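Local coordinates for capsular polysaccharide biosynthesis protein (Burkholderia pseudomallei, PDB 4BQN) that binds coenzyme A and probably acts as an acetyltransferase in the biosynthesis of the bacterium's capsular polysaccharide, at residues Y65-S69 with N172-I178. The protein carries 1 engineered substitution. Numbering follows the deposited sequence. Where two conformers were deposited one is given.
With COA (coenzyme A), chain C.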
loop_
_atom_site.group_PDB
_atom_site.type_symbol
_atom_site.label_atom_id
_atom_site.label_comp_id
_atom_site.label_asym_id
_atom_site.label_seq_id
_atom_site.Cartn_x
_atom_site.Cartn_y
_atom_site.Cartn_z
ATOM N N TYR A 65 8.429 -10.217 -8.169
ATOM C CA TYR A 65 7.822 -9.023 -8.729
ATOM C C TYR A 65 6.377 -8.893 -8.307
ATOM O O TYR A 65 5.706 -9.888 -8.010
ATOM C CB TYR A 65 7.925 -9.041 -10.273
ATOM C CG TYR A 65 7.047 -10.092 -10.899
ATOM C CD1 TYR A 65 7.476 -11.424 -11.006
ATOM C CD2 TYR A 65 5.759 -9.776 -11.319
ATOM C CE1 TYR A 65 6.645 -12.405 -11.531
ATOM C CE2 TYR A 65 4.917 -10.750 -11.847
ATOM C CZ TYR A 65 5.367 -12.055 -11.938
ATOM O OH TYR A 65 4.530 -13.006 -12.464
ATOM N N GLN A 66 5.886 -7.664 -8.318
ATOM C CA GLN A 66 4.469 -7.429 -8.124
ATOM C C GLN A 66 3.814 -7.191 -9.471
ATOM O O GLN A 66 4.451 -6.649 -10.387
ATOM C CB GLN A 66 4.260 -6.223 -7.213
ATOM C CG GLN A 66 4.861 -6.449 -5.833
ATOM C CD GLN A 66 4.617 -5.308 -4.877
ATOM O OE1 GLN A 66 4.959 -4.164 -5.166
ATOM N NE2 GLN A 66 4.037 -5.612 -3.716
ATOM N N PRO A 67 2.542 -7.579 -9.618
ATOM C CA PRO A 67 1.852 -7.312 -10.882
ATOM C C PRO A 67 1.803 -5.816 -11.248
ATOM O O PRO A 67 1.475 -4.982 -10.405
ATOM C CB PRO A 67 0.439 -7.838 -10.609
ATOM C CG PRO A 67 0.640 -8.955 -9.631
ATOM C CD PRO A 67 1.703 -8.381 -8.706
ATOM N N VAL A 68 2.153 -5.494 -12.491
ATOM C CA VAL A 68 2.084 -4.113 -12.990
ATOM C C VAL A 68 1.540 -4.166 -14.404
ATOM O O VAL A 68 2.147 -4.765 -15.293
ATOM C CB VAL A 68 3.466 -3.398 -13.005
ATOM C CG1 VAL A 68 3.317 -1.975 -13.541
ATOM C CG2 VAL A 68 4.102 -3.372 -11.623
ATOM N N SER A 69 0.403 -3.509 -14.618
ATOM C CA SER A 69 -0.280 -3.530 -15.899
ATOM C C SER A 69 0.486 -2.768 -16.974
ATOM O O SER A 69 1.281 -1.873 -16.670
ATOM C CB SER A 69 -1.680 -2.902 -15.774
ATOM O OG SER A 69 -1.568 -1.493 -15.600
ATOM N N ASN A 172 -3.803 -8.062 -14.214
ATOM C CA ASN A 172 -2.752 -7.111 -14.595
ATOM C C ASN A 172 -1.355 -7.729 -14.714
ATOM O O ASN A 172 -0.371 -7.007 -14.915
ATOM C CB ASN A 172 -2.734 -5.893 -13.659
ATOM C CG ASN A 172 -2.512 -6.266 -12.205
ATOM O OD1 ASN A 172 -2.847 -7.374 -11.784
ATOM N ND2 ASN A 172 -1.961 -5.337 -11.422
ATOM N N ASP A 173 -1.286 -9.054 -14.585
ATOM C CA ASP A 173 -0.064 -9.825 -14.862
ATOM C C ASP A 173 -0.386 -10.943 -15.848
ATOM O O ASP A 173 0.060 -12.085 -15.683
ATOM C CB ASP A 173 0.542 -10.393 -13.565
ATOM C CG ASP A 173 1.907 -11.040 -13.782
ATOM O OD1 ASP A 173 2.685 -10.532 -14.626
ATOM O OD2 ASP A 173 2.216 -12.057 -13.108
ATOM N N GLY A 174 -1.168 -10.608 -16.876
ATOM C CA GLY A 174 -1.458 -11.534 -17.972
ATOM C C GLY A 174 -2.302 -12.729 -17.561
ATOM O O GLY A 174 -2.260 -13.767 -18.211
ATOM N N GLY A 175 -3.074 -12.583 -16.486
ATOM C CA GLY A 175 -3.932 -13.667 -16.012
ATOM C C GLY A 175 -3.223 -14.744 -15.202
ATOM O O GLY A 175 -3.799 -15.799 -14.946
ATOM N N LYS A 176 -1.988 -14.486 -14.784
ATOM C CA LYS A 176 -1.260 -15.411 -13.916
ATOM C C LYS A 176 -1.625 -15.192 -12.450
ATOM O O LYS A 176 -1.464 -14.081 -11.943
ATOM C CB LYS A 176 0.247 -15.227 -14.099
ATOM C CG LYS A 176 1.058 -16.122 -13.185
ATOM C CD LYS A 176 2.532 -15.746 -13.183
ATOM C CE LYS A 176 3.200 -16.342 -11.954
ATOM N NZ LYS A 176 4.633 -15.957 -11.815
ATOM N N GLN A 177 -2.087 -16.247 -11.771
ATOM C CA GLN A 177 -2.436 -16.165 -10.351
ATOM C C GLN A 177 -1.231 -15.688 -9.543
ATOM O O GLN A 177 -0.114 -16.113 -9.789
ATOM C CB GLN A 177 -2.911 -17.535 -9.851
ATOM C CG GLN A 177 -3.449 -17.561 -8.425
ATOM C CD GLN A 177 -4.083 -18.898 -8.079
ATOM O OE1 GLN A 177 -5.221 -19.178 -8.461
ATOM N NE2 GLN A 177 -3.350 -19.730 -7.352
ATOM N N ILE A 178 -1.463 -14.791 -8.577
ATOM C CA ILE A 178 -0.375 -14.302 -7.732
ATOM C C ILE A 178 0.221 -15.469 -6.935
ATOM O O ILE A 178 -0.509 -16.240 -6.314
ATOM C CB ILE A 178 -0.837 -13.165 -6.794
ATOM C CG1 ILE A 178 -1.261 -11.957 -7.628
ATOM C CG2 ILE A 178 0.271 -12.813 -5.817
ATOM C CD1 ILE A 178 -1.715 -10.748 -6.824
HETATM N N1A COA C . -8.047 -2.084 -3.111
HETATM C C2A COA C . -8.397 -0.904 -3.683
HETATM N N3A COA C . -7.623 -0.280 -4.586
HETATM C C4A COA C . -6.463 -0.855 -4.979
HETATM C C5A COA C . -6.034 -2.127 -4.411
HETATM C C6A COA C . -6.911 -2.740 -3.423
HETATM N N6A COA C . -6.569 -3.913 -2.851
HETATM N N7A COA C . -4.848 -2.464 -4.969
HETATM C C8A COA C . -4.545 -1.476 -5.849
HETATM N N9A COA C . -5.495 -0.514 -5.828
HETATM C C1B COA C . -5.582 0.697 -6.655
HETATM C C2B COA C . -4.256 1.352 -7.001
HETATM O O2B COA C . -3.863 2.258 -5.970
HETATM C C3B COA C . -4.637 2.040 -8.302
HETATM O O3B COA C . -5.400 3.210 -7.948
HETATM P P3B COA C . -5.753 4.363 -9.012
HETATM O O7A COA C . -6.386 5.435 -8.159
HETATM O O8A COA C . -4.421 4.767 -9.583
HETATM O O9A COA C . -6.687 3.741 -10.022
HETATM C C4B COA C . -5.577 1.034 -8.964
HETATM O O4B COA C . -6.112 0.241 -7.903
HETATM C C5B COA C . -4.904 0.133 -10.000
HETATM O O5B COA C . -3.814 -0.512 -9.352
HETATM P P1A COA C . -3.531 -2.065 -9.516
HETATM O O1A COA C . -2.413 -2.386 -8.568
HETATM O O2A COA C . -4.798 -2.857 -9.387
HETATM O O3A COA C . -3.049 -2.279 -11.026
HETATM P P2A COA C . -1.855 -1.701 -11.941
HETATM O O4A COA C . -2.491 -0.887 -13.039
HETATM O O5A COA C . -1.042 -2.902 -12.337
HETATM O O6A COA C . -0.997 -0.721 -11.026
HETATM C CBP COA C . 0.491 0.127 -9.347
HETATM C CCP COA C . 0.060 -1.113 -10.127
HETATM C CDP COA C . 1.607 -0.226 -8.371
HETATM C CEP COA C . 1.070 1.125 -10.336
HETATM C CAP COA C . -0.757 0.687 -8.616
HETATM O OAP COA C . -1.140 -0.198 -7.562
HETATM C C9P COA C . -0.675 2.095 -8.047
HETATM O O9P COA C . -0.897 3.064 -8.762
HETATM N N8P COA C . -0.419 2.238 -6.743
HETATM C C7P COA C . -0.387 3.544 -6.096
HETATM C C6P COA C . 0.851 4.374 -6.384
HETATM C C5P COA C . 2.051 3.621 -5.876
HETATM O O5P COA C . 2.662 2.844 -6.594
HETATM N N4P COA C . 2.378 3.865 -4.621
HETATM C C3P COA C . 3.496 3.218 -3.994
HETATM C C2P COA C . 3.030 2.483 -2.759
HETATM S S1P COA C . 4.223 1.263 -2.378
HETATM O O HOH W 1 -0.909 -4.800 -8.662
#
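Pro67 and Asn172 carry most of this contact, whose Pro67–Ser69 and Asn172 end lines part of the coenzyme A pocket. The proline ring sits against the carboxamide of Asn172, its CB lying over one face of the amide and 3.5 Å from Asn172 OD1, while Pro67 CG reaches the CG1 and CD1 end of Ile178, whose side chain crosses it at about a right angle. Proline suits the place by offering apolar ring carbons to both neighbours while its backbone O takes a water. With chi1 at 59°, CG of Asn172 lies between the backbone N and the carbonyl carbon, and the amide presents ND2 to the pyrophosphate, where it donates a nearly straight bond (172°) to O5A of coenzyme A at 2.8 Å. The same oxygen accepts a hydrogen bond from the backbone N of Ser69, so both segments grip one phosphate oxygen. Ser69 OG adds a bond to O4A and a weak one to Tyr72 N at the start of helix 70-73. The water accepts from Asn172 ND2 and donates to Pro67 O and to O1A of the other phosphate.

Farther from the ligand, Tyr65 OH donates to Asp173 OD2 at 2.6 Å, meeting the syn side 18° out of the carboxylate plane, and accepts from Lys176 NZ at 3.0 Å. The phenol thus serves as both donor and acceptor. Asp173 OD1 is taken by Arg83 in a salt bridge and by Ser79, fixing the carboxylate at both oxygens; Lys176, extended beyond CG, pairs chiefly with Asp179. Between these residues, Gly174 and Gly175 supply the positive phi angles of a type I' turn.

The contact joins the end of strand 62-65 and the loop that follows it to the connection between helices 153-167 and 183-189, with helix 79-83 and strand 91-94 packed around the tyrosine.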